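Local coordinates for uncharacterized protein DUF1234 (Pectobacterium atrosepticum SCRI1043, PDB 3BDV), which is of unknown substrate but probably acts as a hydrolase with the alpha/beta-hydrolase fold, and binds calcium ions, at residues R27-D30 against W34-H37; E39-H44 against Y175-L180; I48-W53 against D59-A64; A132-N135 against S140-R143; G159-I164 against A168-W173. One frame throughout, in Å; residues are numbered along the deposited sequence. Where two conformers were deposited one is given.

Contacts 1 and 2 share helix 34-41 and are both buried, yet differ in chemistry: contact 1 is made of hydroxyl, amide and carbonyl bonds, contact 2 of leucine methyls against an arginine and a phenylalanine. Contacts 3, 4 and 5 are partly buried. Water bridges complete contact 3, where a tryptophan is the main surface, and contact 4, where two rings stack; contact 5 is apolar packing within one loop. Contact 1 touches contact 3 through Arg27 and Trp53, and contact 5 through Trp34. The loops after neighbouring strands 128-132 and 154-157 serve contacts 4 and 5, centres about 13 Å apart, and touch through Asn135 and Gly162. Contact 2 ties together helices far apart in sequence.

Contact 1 of 5, residues R27-D30 against W34-H37; sequences RDSD and WQSH
Gln35 reaches from the first turn of helix 34-41 to Ser29 in the preceding loop. Its CB lies 4.1 Å from Ser29 OG. The CG methylene, beside the backbone N (chi1 -75°), rests against the indole of Trp34, 3.3 Å above the ring plane and toward the rim. From there the chain runs extended, which brings CD within 3.8 Å of Ser29 OG and sets OE1 at the front. The Ser29 hydroxyl donates to Gln35 OE1 at 2.6 Å, lying in the carbonyl plane with a C=O...donor angle of 157°. The other amide corner, NE2, bonds Val23 O, so both ends of the group are used and its rotation is fixed. This loop follows strand 19-23; in alpha/beta hydrolases the loop at this place commonly contributes a backbone N-H to the oxyanion hole, and the Gln35 side chain does touch residues of the probable nucleophile elbow. One residue further along the helix, Ser36 OG donates to Asp30 O over 2.7 Å, from above the carbonyl plane and 54° out of it. Ser36 CB lies 3.1 Å from the same Asp30 O. Arg47, a calcium-site residue, bonds Ser36 OG and Ser29 O and forms a salt bridge with Asp28.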
# COMPACT_ATOMS: atom_id res chain seq x y z
N ARG A 27 1.55 -6.56 13.34
CA ARG A 27 2.33 -5.91 14.40
C ARG A 27 2.47 -4.41 14.22
O ARG A 27 3.15 -3.78 15.01
CB ARG A 27 3.74 -6.53 14.58
CG ARG A 27 3.74 -8.05 14.66
CD ARG A 27 5.06 -8.57 15.18
NE ARG A 27 5.03 -10.03 15.23
CZ ARG A 27 5.29 -10.83 14.19
NH1 ARG A 27 5.68 -10.33 13.02
NH2 ARG A 27 5.20 -12.13 14.33
N ASP A 28 1.84 -3.85 13.19
CA ASP A 28 1.97 -2.43 12.83
C ASP A 28 3.33 -2.14 12.20
O ASP A 28 4.24 -2.96 12.24
CB ASP A 28 1.74 -1.53 14.03
CG ASP A 28 1.14 -0.19 13.67
OD1 ASP A 28 0.98 0.14 12.46
OD2 ASP A 28 0.81 0.55 14.60
N SER A 29 3.49 -0.96 11.65
CA SER A 29 4.77 -0.54 11.12
C SER A 29 5.53 0.23 12.16
O SER A 29 5.08 1.27 12.64
CB SER A 29 4.55 0.30 9.88
OG SER A 29 4.02 -0.54 8.87
N ASP A 30 6.71 -0.26 12.49
CA ASP A 30 7.50 0.35 13.54
C ASP A 30 8.13 1.68 13.09
O ASP A 30 7.96 2.15 11.96
CB ASP A 30 8.54 -0.66 14.06
CG ASP A 30 9.59 -1.04 13.01
OD1 ASP A 30 9.72 -0.32 12.01
OD2 ASP A 30 10.29 -2.06 13.18
N TRP A 34 9.28 2.25 6.45
CA TRP A 34 8.94 3.25 5.44
C TRP A 34 7.60 3.92 5.64
O TRP A 34 7.46 5.10 5.41
CB TRP A 34 9.05 2.69 4.01
CG TRP A 34 8.21 1.49 3.70
CD1 TRP A 34 8.57 0.17 3.87
CD2 TRP A 34 6.93 1.47 3.06
NE1 TRP A 34 7.57 -0.65 3.48
CE2 TRP A 34 6.53 0.11 2.99
CE3 TRP A 34 6.03 2.46 2.65
CZ2 TRP A 34 5.31 -0.27 2.47
CZ3 TRP A 34 4.81 2.07 2.14
CH2 TRP A 34 4.48 0.70 2.03
N GLN A 35 6.57 3.18 6.04
CA GLN A 35 5.28 3.84 6.26
C GLN A 35 5.36 4.89 7.38
O GLN A 35 4.72 5.95 7.30
CB GLN A 35 4.21 2.81 6.56
CG GLN A 35 3.76 2.05 5.32
CD GLN A 35 2.74 0.98 5.64
OE1 GLN A 35 2.85 0.33 6.67
NE2 GLN A 35 1.76 0.78 4.77
N SER A 36 6.22 4.63 8.37
CA SER A 36 6.45 5.58 9.44
C SER A 36 7.34 6.75 8.99
O SER A 36 7.10 7.90 9.38
CB SER A 36 7.00 4.87 10.70
OG SER A 36 6.03 3.94 11.23
N HIS A 37 8.39 6.49 8.21
CA HIS A 37 9.12 7.58 7.59
C HIS A 37 8.16 8.48 6.84
O HIS A 37 8.19 9.71 6.97
CB HIS A 37 10.20 7.05 6.65
CG HIS A 37 11.43 6.61 7.37
ND1 HIS A 37 12.54 7.41 7.50
CD2 HIS A 37 11.73 5.44 7.99
CE1 HIS A 37 13.47 6.75 8.18
NE2 HIS A 37 13.00 5.56 8.50

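Contact 2 of 5, residues E39-H44 against Y175-L180; sequences ERRFPH and YGLKRL
The Arg41 guanidinium carries Leu177 CD1 over one face, 3.4 Å above the plane and off toward the rim, with NH1 the nearest atom at 3.5 Å from Leu177 CD1. The phenyl ring of Phe42 has the CG methylene of its neighbour Arg41 over one face, and stacks with Trp45. Leu177 CD2 comes to that ring obliquely, 3.9 Å from Phe42 CE2. The Arg179 guanidinium meets Tyr175 at an edge: NH1 donates to Tyr175 OH at 3.0 Å within its own plane, a bond one turn long on the same helix. Of the Leu177 methyls, CD1 serves mainly the arginine and CD2 the phenylalanine, though CD1 also comes near Phe42 CE2. Arg41 reaches it because CG stands opposite the backbone N (chi1 -171°) and the chain stays extended to NE, with CD, NE and CZ all passing near Leu177 CD1. The charge is met elsewhere: NE pairs with Asp8 of helix 4-15 and NH1 with Glu174, which probably hold the guanidinium flat against the methyl. Phe42 is where the chain leaves helix 34-41, and its ring also touches helix 4-15. The contact joins the end of helix 34-41 to helix 174-185, consistent with the helices that pack together on one face of the central sheet in the alpha/beta-hydrolase fold.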
# COMPACT_ATOMS: atom_id res chain seq x y z
N GLU A 39 4.87 8.89 7.09
CA GLU A 39 3.96 9.58 7.99
C GLU A 39 4.61 10.80 8.62
O GLU A 39 4.00 11.84 8.70
CB GLU A 39 3.51 8.63 9.06
CG GLU A 39 2.41 9.17 9.91
CD GLU A 39 2.00 8.20 10.98
OE1 GLU A 39 2.84 7.32 11.39
OE2 GLU A 39 0.85 8.35 11.42
N ARG A 40 5.85 10.65 9.10
CA ARG A 40 6.60 11.81 9.62
C ARG A 40 6.89 12.86 8.54
O ARG A 40 6.85 14.06 8.79
CB ARG A 40 7.93 11.39 10.26
CG ARG A 40 7.83 10.55 11.50
CD ARG A 40 9.17 10.41 12.19
NE ARG A 40 10.11 9.55 11.45
CZ ARG A 40 10.10 8.21 11.51
NH1 ARG A 40 9.22 7.55 12.25
NH2 ARG A 40 11.00 7.54 10.84
N ARG A 41 7.20 12.40 7.32
CA ARG A 41 7.53 13.32 6.23
C ARG A 41 6.32 14.12 5.69
O ARG A 41 6.46 15.31 5.31
CB ARG A 41 8.23 12.51 5.13
CG ARG A 41 8.81 13.31 4.05
CD ARG A 41 9.57 12.43 3.14
NE ARG A 41 10.13 13.15 2.00
CZ ARG A 41 11.20 12.75 1.32
NH1 ARG A 41 11.86 11.67 1.70
NH2 ARG A 41 11.62 13.44 0.28
N PHE A 42 5.13 13.51 5.76
CA PHE A 42 3.88 14.04 5.21
C PHE A 42 2.79 13.92 6.28
O PHE A 42 1.97 12.99 6.28
CB PHE A 42 3.49 13.27 3.96
CG PHE A 42 4.52 13.33 2.87
CD1 PHE A 42 4.73 14.49 2.16
CD2 PHE A 42 5.34 12.26 2.62
CE1 PHE A 42 5.73 14.58 1.18
CE2 PHE A 42 6.32 12.33 1.64
CZ PHE A 42 6.53 13.49 0.94
N PRO A 43 2.80 14.83 7.26
CA PRO A 43 1.94 14.63 8.42
C PRO A 43 0.45 14.71 8.14
O PRO A 43 -0.36 14.38 9.02
CB PRO A 43 2.37 15.75 9.38
CG PRO A 43 3.65 16.29 8.86
CD PRO A 43 3.65 16.03 7.38
N HIS A 44 0.08 15.20 6.95
CA HIS A 44 -1.32 15.22 6.53
C HIS A 44 -1.76 13.85 5.98
O HIS A 44 -2.94 13.62 5.83
CB HIS A 44 -1.55 16.31 5.48
CG HIS A 44 -0.50 16.34 4.40
ND1 HIS A 44 0.82 16.66 4.65
CD2 HIS A 44 -0.57 16.05 3.08
CE1 HIS A 44 1.51 16.59 3.53
NE2 HIS A 44 0.69 16.22 2.56
N TYR A 175 12.64 5.90 -3.47
CA TYR A 175 12.17 5.32 -4.74
C TYR A 175 10.67 5.03 -4.68
O TYR A 175 9.95 5.30 -5.66
CB TYR A 175 12.94 4.05 -5.17
CG TYR A 175 12.53 3.61 -6.57
CD1 TYR A 175 12.96 4.31 -7.69
CD2 TYR A 175 11.68 2.53 -6.76
CE1 TYR A 175 12.56 3.94 -8.96
CE2 TYR A 175 11.29 2.15 -8.04
CZ TYR A 175 11.71 2.87 -9.12
OH TYR A 175 11.26 2.52 -10.38
N GLY A 176 10.17 4.51 -3.56
CA GLY A 176 8.73 4.34 -3.40
C GLY A 176 7.94 5.64 -3.48
O GLY A 176 6.86 5.73 -4.10
N LEU A 177 8.44 6.68 -2.82
CA LEU A 177 7.84 8.00 -2.92
C LEU A 177 7.84 8.54 -4.33
O LEU A 177 6.86 9.13 -4.78
CB LEU A 177 8.58 8.96 -1.99
CG LEU A 177 8.36 8.77 -0.50
CD1 LEU A 177 9.25 9.78 0.22
CD2 LEU A 177 6.84 8.93 -0.09
N LYS A 178 8.96 8.37 -5.03
CA LYS A 178 9.04 8.76 -6.46
C LYS A 178 7.98 8.06 -7.30
O LYS A 178 7.25 8.69 -8.03
CB LYS A 178 10.45 8.50 -7.02
CG LYS A 178 10.63 8.87 -8.50
CD LYS A 178 11.99 8.46 -9.12
CE LYS A 178 11.91 7.08 -9.84
NZ LYS A 178 11.29 7.03 -11.23
N ARG A 179 7.91 6.73 -7.23
CA ARG A 179 6.86 6.01 -7.95
C ARG A 179 5.45 6.41 -7.57
O ARG A 179 4.57 6.48 -8.42
CB ARG A 179 7.06 4.50 -7.78
CG ARG A 179 8.32 4.04 -8.36
CD ARG A 179 8.40 4.37 -9.83
NE ARG A 179 7.31 3.77 -10.59
CZ ARG A 179 7.38 2.63 -11.27
NH1 ARG A 179 8.51 1.95 -11.34
NH2 ARG A 179 6.31 2.21 -11.96
N LEU A 180 5.21 6.61 -6.29
CA LEU A 180 3.93 7.05 -5.84
C LEU A 180 3.54 8.39 -6.47
O LEU A 180 2.41 8.61 -6.83
CB LEU A 180 3.96 7.20 -4.33
CG LEU A 180 2.67 7.72 -3.66
CD1 LEU A 180 1.41 6.86 -3.98
CD2 LEU A 180 2.91 7.86 -2.20

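Contact 3 of 5, residues I48-W53 against D59-A64; sequences IRQREW and DRWVLA
Trp61 offers a broad flat surface, and Gln50 puts the tip of its amide squarely on it. Gln50 NE2 stands 3.2 Å above the indole plane of Trp61, over its centre, with the amide turned 79° from the ring, so the group is planted upright and does not lie flat. Further back, Gln50 CG rests on a face of Trp53, toward the rim, and the glutamine is wedged between two indoles. Its CG sits between the backbone N and the carbonyl carbon (chi1 50°), and the extended chain beyond carries the amide to the helix. The indoles themselves meet obliquely, Trp53 CE3 lying 3.8 Å from Trp61 CZ2 with the six-membered rings 87° apart. Trp53 O abuts an edge of the Trp61 ring in its plane. The small side chain of Ala64 leaves a hollow on the helix, and Ile48 fills it: CD1 is 4.0 Å from Ala64 CB and 4.2 Å from Trp61 CD1. Arg49 O also approaches Ala64 CB. Waters link the polar rims, one donating to both Gln50 OE1 and Arg60 O, the latter at 2.7 Å. A second donates to Ala64 O at 2.7 Å and accepts a weak bond from Arg49 N. Trp61 NE1 bonds Pro24 O and its ring meets Phe83 edge-to-face; Ile48 packs on strand 19-23. The loop after strand 46-47 is thereby laid over helix 58-70, which faces helix 83-93.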
# COMPACT_ATOMS: atom_id res chain seq x y z
N ILE A 48 -4.22 3.91 9.24
CA ILE A 48 -5.28 3.18 9.94
C ILE A 48 -4.76 2.88 11.34
O ILE A 48 -3.56 2.75 11.54
CB ILE A 48 -5.75 1.87 9.22
CG1 ILE A 48 -4.61 0.87 9.10
CG2 ILE A 48 -6.39 2.16 7.83
CD1 ILE A 48 -5.11 -0.58 9.07
N ARG A 49 -5.69 2.76 12.27
CA ARG A 49 -5.40 2.37 13.64
C ARG A 49 -6.30 1.21 14.06
O ARG A 49 -7.44 1.13 13.64
CB ARG A 49 -5.68 3.53 14.57
CG ARG A 49 -5.06 4.82 14.17
CD ARG A 49 -3.55 4.80 14.22
NE ARG A 49 -3.05 6.06 13.70
CZ ARG A 49 -1.77 6.31 13.41
NH1 ARG A 49 -0.84 5.43 13.66
NH2 ARG A 49 -1.43 7.48 12.92
N GLN A 50 -5.82 0.37 14.96
CA GLN A 50 -6.70 -0.59 15.64
C GLN A 50 -6.13 -1.03 16.98
O GLN A 50 -4.95 -0.77 17.28
CB GLN A 50 -7.01 -1.81 14.75
CG GLN A 50 -5.80 -2.43 14.15
CD GLN A 50 -6.09 -3.56 13.14
OE1 GLN A 50 -7.16 -4.15 13.13
NE2 GLN A 50 -5.09 -3.89 12.34
N ARG A 51 -6.97 -1.72 17.75
CA ARG A 51 -6.63 -2.13 19.09
C ARG A 51 -5.65 -3.28 19.11
O ARG A 51 -4.79 -3.33 19.97
CB ARG A 51 -7.91 -2.52 19.86
CG ARG A 51 -8.86 -1.37 20.09
CD ARG A 51 -9.97 -1.72 21.11
NE ARG A 51 -9.46 -1.84 22.48
CZ ARG A 51 -9.60 -2.91 23.27
NH1 ARG A 51 -10.22 -4.01 22.86
NH2 ARG A 51 -9.10 -2.88 24.49
N GLU A 52 -5.79 -4.21 18.18
CA GLU A 52 -4.98 -5.42 18.16
C GLU A 52 -4.28 -5.57 16.81
O GLU A 52 -4.94 -5.60 15.78
CB GLU A 52 -5.84 -6.63 18.43
N TRP A 53 -2.96 -5.63 16.82
CA TRP A 53 -2.19 -5.79 15.59
C TRP A 53 -1.52 -7.16 15.43
O TRP A 53 -0.92 -7.44 14.38
CB TRP A 53 -1.10 -4.72 15.53
CG TRP A 53 -1.63 -3.34 15.27
CD1 TRP A 53 -1.98 -2.41 16.18
CD2 TRP A 53 -1.84 -2.74 13.99
NE1 TRP A 53 -2.41 -1.27 15.57
CE2 TRP A 53 -2.34 -1.45 14.21
CE3 TRP A 53 -1.65 -3.18 12.67
CZ2 TRP A 53 -2.65 -0.58 13.17
CZ3 TRP A 53 -1.97 -2.31 11.63
CH2 TRP A 53 -2.44 -1.03 11.88
N ASP A 59 -11.06 -9.30 8.55
CA ASP A 59 -12.24 -8.47 8.83
C ASP A 59 -11.88 -7.28 9.72
O ASP A 59 -12.35 -6.18 9.50
CB ASP A 59 -13.33 -9.29 9.49
CG ASP A 59 -14.02 -10.25 8.53
OD1 ASP A 59 -14.07 -9.99 7.33
OD2 ASP A 59 -14.52 -11.28 9.01
N ARG A 60 -10.97 -7.46 10.68
CA ARG A 60 -10.56 -6.31 11.50
C ARG A 60 -9.83 -5.27 10.70
O ARG A 60 -10.05 -4.09 10.87
CB ARG A 60 -9.71 -6.76 12.68
CG ARG A 60 -10.59 -7.34 13.78
CD ARG A 60 -9.89 -7.38 15.11
NE ARG A 60 -8.84 -8.38 15.13
CZ ARG A 60 -8.81 -9.44 15.94
NH1 ARG A 60 -9.78 -9.67 16.81
NH2 ARG A 60 -7.79 -10.28 15.88
N TRP A 61 -8.93 -5.70 9.84
CA TRP A 61 -8.24 -4.77 8.94
C TRP A 61 -9.23 -4.05 8.04
O TRP A 61 -9.13 -2.85 7.86
CB TRP A 61 -7.21 -5.49 8.08
CG TRP A 61 -5.79 -5.36 8.52
CD1 TRP A 61 -4.80 -4.60 7.96
CD2 TRP A 61 -5.19 -6.01 9.65
NE1 TRP A 61 -3.63 -4.74 8.66
CE2 TRP A 61 -3.84 -5.64 9.68
CE3 TRP A 61 -5.66 -6.93 10.59
CZ2 TRP A 61 -2.94 -6.10 10.67
CZ3 TRP A 61 -4.79 -7.39 11.56
CH2 TRP A 61 -3.43 -6.99 11.59
N VAL A 62 -10.20 -4.78 7.49
CA VAL A 62 -11.22 -4.22 6.61
C VAL A 62 -12.08 -3.18 7.35
O VAL A 62 -12.38 -2.10 6.85
CB VAL A 62 -12.14 -5.32 6.06
CG1 VAL A 62 -13.47 -4.70 5.51
CG2 VAL A 62 -11.41 -6.22 5.04
N LEU A 63 -12.48 -3.53 8.55
CA LEU A 63 -13.23 -2.62 9.39
C LEU A 63 -12.37 -1.35 9.67
O LEU A 63 -12.89 -0.23 9.59
CB LEU A 63 -13.64 -3.39 10.65
CG LEU A 63 -14.67 -2.86 11.63
CD1 LEU A 63 -15.75 -2.11 10.91
CD2 LEU A 63 -15.21 -4.04 12.37
N ALA A 64 -11.07 -1.50 9.94
CA ALA A 64 -10.21 -0.33 10.15
C ALA A 64 -10.08 0.58 8.93
O ALA A 64 -10.07 1.81 9.06
CB ALA A 64 -8.82 -0.74 10.65
O HOH W 1 -8.93 3.13 11.07
O HOH W 2 -10.21 -3.18 13.43
O HOH W 3 -5.68 -8.57 15.24

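Contact 4 of 5, residues A132-N135 against S140-R143; sequences ASHN and SFTR
A histidine and a phenylalanine stack here nearly face to face: the His134 and Phe141 rings form an offset stack, centroids 4.0 Å apart and planes only 15° from parallel. His134 NE2 lies over the centre of the phenyl, 3.5 Å above its plane, while Phe141 CG lies over the imidazole toward its rim. The closest approach is His134 CE1 to Phe141 CD2 at 3.5 Å. Because the rings are displaced, the benzylic methylene also reaches the imidazole; Phe141 CB makes a CH-pi contact 4.0 Å from the His134 centroid, 19° off the normal. Phe141 CG stands opposite the backbone N (chi1 -174°), which swings the phenyl from the start of helix 141-151 toward the strand end. There Ala132 CB approaches it obliquely, 3.9 Å from Phe141 CD1, and Ser133 O lies at the ring edge near its plane. Water 4 spans the backbones, accepting from Phe141 N at 2.8 Å and donating to His134 O. Each segment is also shaped internally. Ser133 OG takes the N-H of Asn135 in an ST turn, and Ser140 OG caps helix 141-151 by accepting from Arg143 N over 3.2 Å. Ser133 and Asn135 further bond Gly162 of the next loop. His134 NE2 is hydrogen-bonded to Asp157 OD2, a link that fixes how the imidazole is turned and would probably polarise the ring that lies on the phenyl face.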
# COMPACT_ATOMS: atom_id res chain seq x y z
N ALA A 132 7.36 -5.82 -5.61
CA ALA A 132 7.68 -7.22 -5.25
C ALA A 132 9.18 -7.39 -5.11
O ALA A 132 9.93 -6.93 -5.91
CB ALA A 132 7.11 -8.17 -6.28
N SER A 133 9.59 -8.10 -4.06
CA SER A 133 10.99 -8.44 -3.79
C SER A 133 11.30 -9.90 -4.23
O SER A 133 10.38 -10.76 -4.31
CB SER A 133 11.25 -8.25 -2.30
OG SER A 133 12.45 -8.83 -1.88
N HIS A 134 12.58 -10.17 -4.54
CA HIS A 134 12.95 -11.53 -4.88
C HIS A 134 13.28 -12.41 -3.67
O HIS A 134 13.51 -13.59 -3.86
CB HIS A 134 14.15 -11.57 -5.82
CG HIS A 134 13.80 -11.23 -7.21
ND1 HIS A 134 13.65 -12.19 -8.19
CD2 HIS A 134 13.48 -10.04 -7.78
CE1 HIS A 134 13.30 -11.59 -9.32
NE2 HIS A 134 13.23 -10.29 -9.11
N ASN A 135 13.42 -11.81 -2.49
CA ASN A 135 13.67 -12.56 -1.23
C ASN A 135 12.78 -12.14 -0.06
O ASN A 135 13.21 -11.95 1.09
CB ASN A 135 15.14 -12.57 -0.85
CG ASN A 135 15.67 -11.21 -0.46
OD1 ASN A 135 15.10 -10.17 -0.81
ND2 ASN A 135 16.81 -11.22 0.25
N SER A 140 6.80 -15.22 -3.11
CA SER A 140 7.87 -15.44 -4.12
C SER A 140 7.66 -14.43 -5.23
O SER A 140 6.53 -13.98 -5.48
CB SER A 140 7.86 -16.85 -4.74
OG SER A 140 6.72 -17.11 -5.52
N PHE A 141 8.74 -14.09 -5.92
CA PHE A 141 8.60 -13.15 -7.03
C PHE A 141 7.69 -13.66 -8.15
O PHE A 141 6.88 -12.91 -8.70
CB PHE A 141 9.97 -12.77 -7.59
CG PHE A 141 9.88 -11.71 -8.63
CD1 PHE A 141 9.65 -10.41 -8.26
CD2 PHE A 141 9.94 -12.03 -9.98
CE1 PHE A 141 9.51 -9.40 -9.23
CE2 PHE A 141 9.80 -11.05 -10.95
CZ PHE A 141 9.58 -9.73 -10.57
N THR A 142 7.76 -14.95 -8.47
CA THR A 142 6.95 -15.45 -9.57
C THR A 142 5.48 -15.40 -9.18
O THR A 142 4.64 -15.12 -10.03
CB THR A 142 7.43 -16.81 -10.11
OG1 THR A 142 7.39 -17.77 -9.07
CG2 THR A 142 8.88 -16.70 -10.61
N ARG A 143 5.17 -15.62 -7.90
CA ARG A 143 3.79 -15.51 -7.46
C ARG A 143 3.33 -14.07 -7.40
O ARG A 143 2.14 -13.80 -7.63
CB ARG A 143 3.55 -16.20 -6.11
CG ARG A 143 3.54 -17.68 -6.21
CD ARG A 143 2.37 -18.24 -6.96
NE ARG A 143 1.13 -18.08 -6.21
CZ ARG A 143 -0.05 -18.53 -6.59
NH1 ARG A 143 -0.19 -19.09 -7.75
NH2 ARG A 143 -1.11 -18.37 -5.78
O HOH W 4 11.29 -15.01 -5.15

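Contact 5 of 5, residues G159-I164 against A168-W173; sequences GEAGHI and AGFGPW
Ile164 packs its CG2 methyl over the Phe170 ring, a CH-pi contact: the methyl is 4.1 Å from the Phe170 centroid and 16° off the ring normal. Ile164 CG2 stands opposite the backbone N while CG1 (chi1 -43°) stays beside it, and the same methyl also lies over a face of the Trp173 indole, at a looser 4.5 Å from CH2. Phe170 CD2 covers the Trp173 ring as well, 3.4 Å above its plane, so Ile164 CG2 and Phe170 CD2 lie over the same face of the indole. Aliphatic carbons also meet the phenyl: Ala161 CB approaches Phe170 CZ obliquely at 3.7 Å, and Ala168 CB and Trp173 CB sit at the ring edge in its plane. Ala168 CB also touches Ala161 O, 3.3 Å away. Backbone bonding is local: a type II' turn from Ala161 to Ile164 is closed by Ile164 N to Ala161 O at 3.0 Å, with Gly162 at positive phi. The peptide between Phe170 and Gly171 is cis, a sharp bend leading to helix 174-185, whose N-cap position is Trp173. Trp34 NE1 ties to Ile164 O, and His163, whose ND1 bonds Asp136, touches Ser82 of the probable nucleophile elbow, as expected for the histidine loop of an alpha/beta hydrolase. With the two segments sharing no direct hydrogen bond, their fit rests on aromatic faces and methyls, and bonds to helix 34-41 and to the neighbouring loop probably supply much of its directional restraint.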
# COMPACT_ATOMS: atom_id res chain seq x y z
N GLY A 159 14.09 -5.94 -6.68
CA GLY A 159 15.26 -6.75 -6.44
C GLY A 159 15.20 -7.52 -5.13
O GLY A 159 14.12 -7.85 -4.64
N GLU A 160 16.37 -7.80 -4.57
CA GLU A 160 16.44 -8.46 -3.28
C GLU A 160 16.26 -7.44 -2.19
O GLU A 160 17.23 -6.90 -1.71
CB GLU A 160 17.76 -9.23 -3.12
CG GLU A 160 17.73 -10.52 -3.83
CD GLU A 160 19.04 -11.27 -3.75
OE1 GLU A 160 19.94 -10.88 -3.00
OE2 GLU A 160 19.16 -12.27 -4.44
N ALA A 161 15.01 -7.18 -1.83
CA ALA A 161 14.68 -6.16 -0.87
C ALA A 161 14.08 -6.75 0.40
O ALA A 161 13.30 -6.08 1.12
CB ALA A 161 13.71 -5.15 -1.49
N GLY A 162 14.41 -8.01 0.67
CA GLY A 162 13.77 -8.69 1.80
C GLY A 162 12.24 -8.57 1.78
O GLY A 162 11.59 -8.68 0.71
N HIS A 163 11.67 -8.29 2.95
CA HIS A 163 10.24 -8.09 3.14
C HIS A 163 9.80 -6.61 3.01
O HIS A 163 8.64 -6.29 3.21
CB HIS A 163 9.83 -8.69 4.50
CG HIS A 163 8.37 -8.70 4.79
ND1 HIS A 163 7.44 -9.28 3.96
CD2 HIS A 163 7.68 -8.19 5.84
CE1 HIS A 163 6.24 -9.16 4.50
NE2 HIS A 163 6.35 -8.49 5.64
N ILE A 164 10.73 -5.77 2.56
CA ILE A 164 10.53 -4.34 2.30
C ILE A 164 10.06 -3.69 3.61
O ILE A 164 8.95 -3.20 3.73
CB ILE A 164 9.57 -4.03 1.07
CG1 ILE A 164 9.85 -4.94 -0.14
CG2 ILE A 164 9.75 -2.54 0.62
CD1 ILE A 164 9.02 -4.62 -1.37
N ALA A 168 15.24 -4.50 6.32
CA ALA A 168 15.79 -4.47 4.95
C ALA A 168 16.30 -3.10 4.45
O ALA A 168 16.80 -2.95 3.30
CB ALA A 168 14.74 -5.04 3.96
N GLY A 169 16.20 -2.06 5.28
CA GLY A 169 16.63 -0.75 4.85
C GLY A 169 15.55 0.17 4.33
O GLY A 169 15.86 1.16 3.71
N PHE A 170 14.29 -0.16 4.59
CA PHE A 170 13.15 0.65 4.15
C PHE A 170 12.36 0.99 5.41
O PHE A 170 11.43 0.26 5.76
CB PHE A 170 12.26 -0.14 3.20
CG PHE A 170 12.97 -0.71 2.03
CD1 PHE A 170 13.58 -1.95 2.12
CD2 PHE A 170 13.00 -0.05 0.84
CE1 PHE A 170 14.25 -2.48 1.06
CE2 PHE A 170 13.67 -0.59 -0.25
CZ PHE A 170 14.29 -1.80 -0.13
N GLY A 171 12.72 2.07 6.10
CA GLY A 171 13.67 3.08 5.64
C GLY A 171 12.95 4.18 4.91
O GLY A 171 11.77 4.07 4.61
N PRO A 172 13.67 5.25 4.59
CA PRO A 172 13.01 6.36 3.94
C PRO A 172 12.41 6.04 2.59
O PRO A 172 11.51 6.69 2.21
CB PRO A 172 14.12 7.40 3.75
CG PRO A 172 15.26 6.86 4.35
CD PRO A 172 15.10 5.51 4.82
N TRP A 173 13.01 5.10 1.86
CA TRP A 173 12.52 4.66 0.56
C TRP A 173 12.02 5.76 -0.37
O TRP A 173 10.82 5.82 -0.73
CB TRP A 173 11.45 3.57 0.74
CG TRP A 173 11.24 2.69 -0.50
CD1 TRP A 173 12.15 2.37 -1.48
CD2 TRP A 173 10.01 2.04 -0.87
NE1 TRP A 173 11.57 1.54 -2.41
CE2 TRP A 173 10.26 1.35 -2.07
CE3 TRP A 173 8.75 1.95 -0.29
CZ2 TRP A 173 9.28 0.60 -2.71
CZ3 TRP A 173 7.75 1.26 -0.93
CH2 TRP A 173 8.02 0.57 -2.12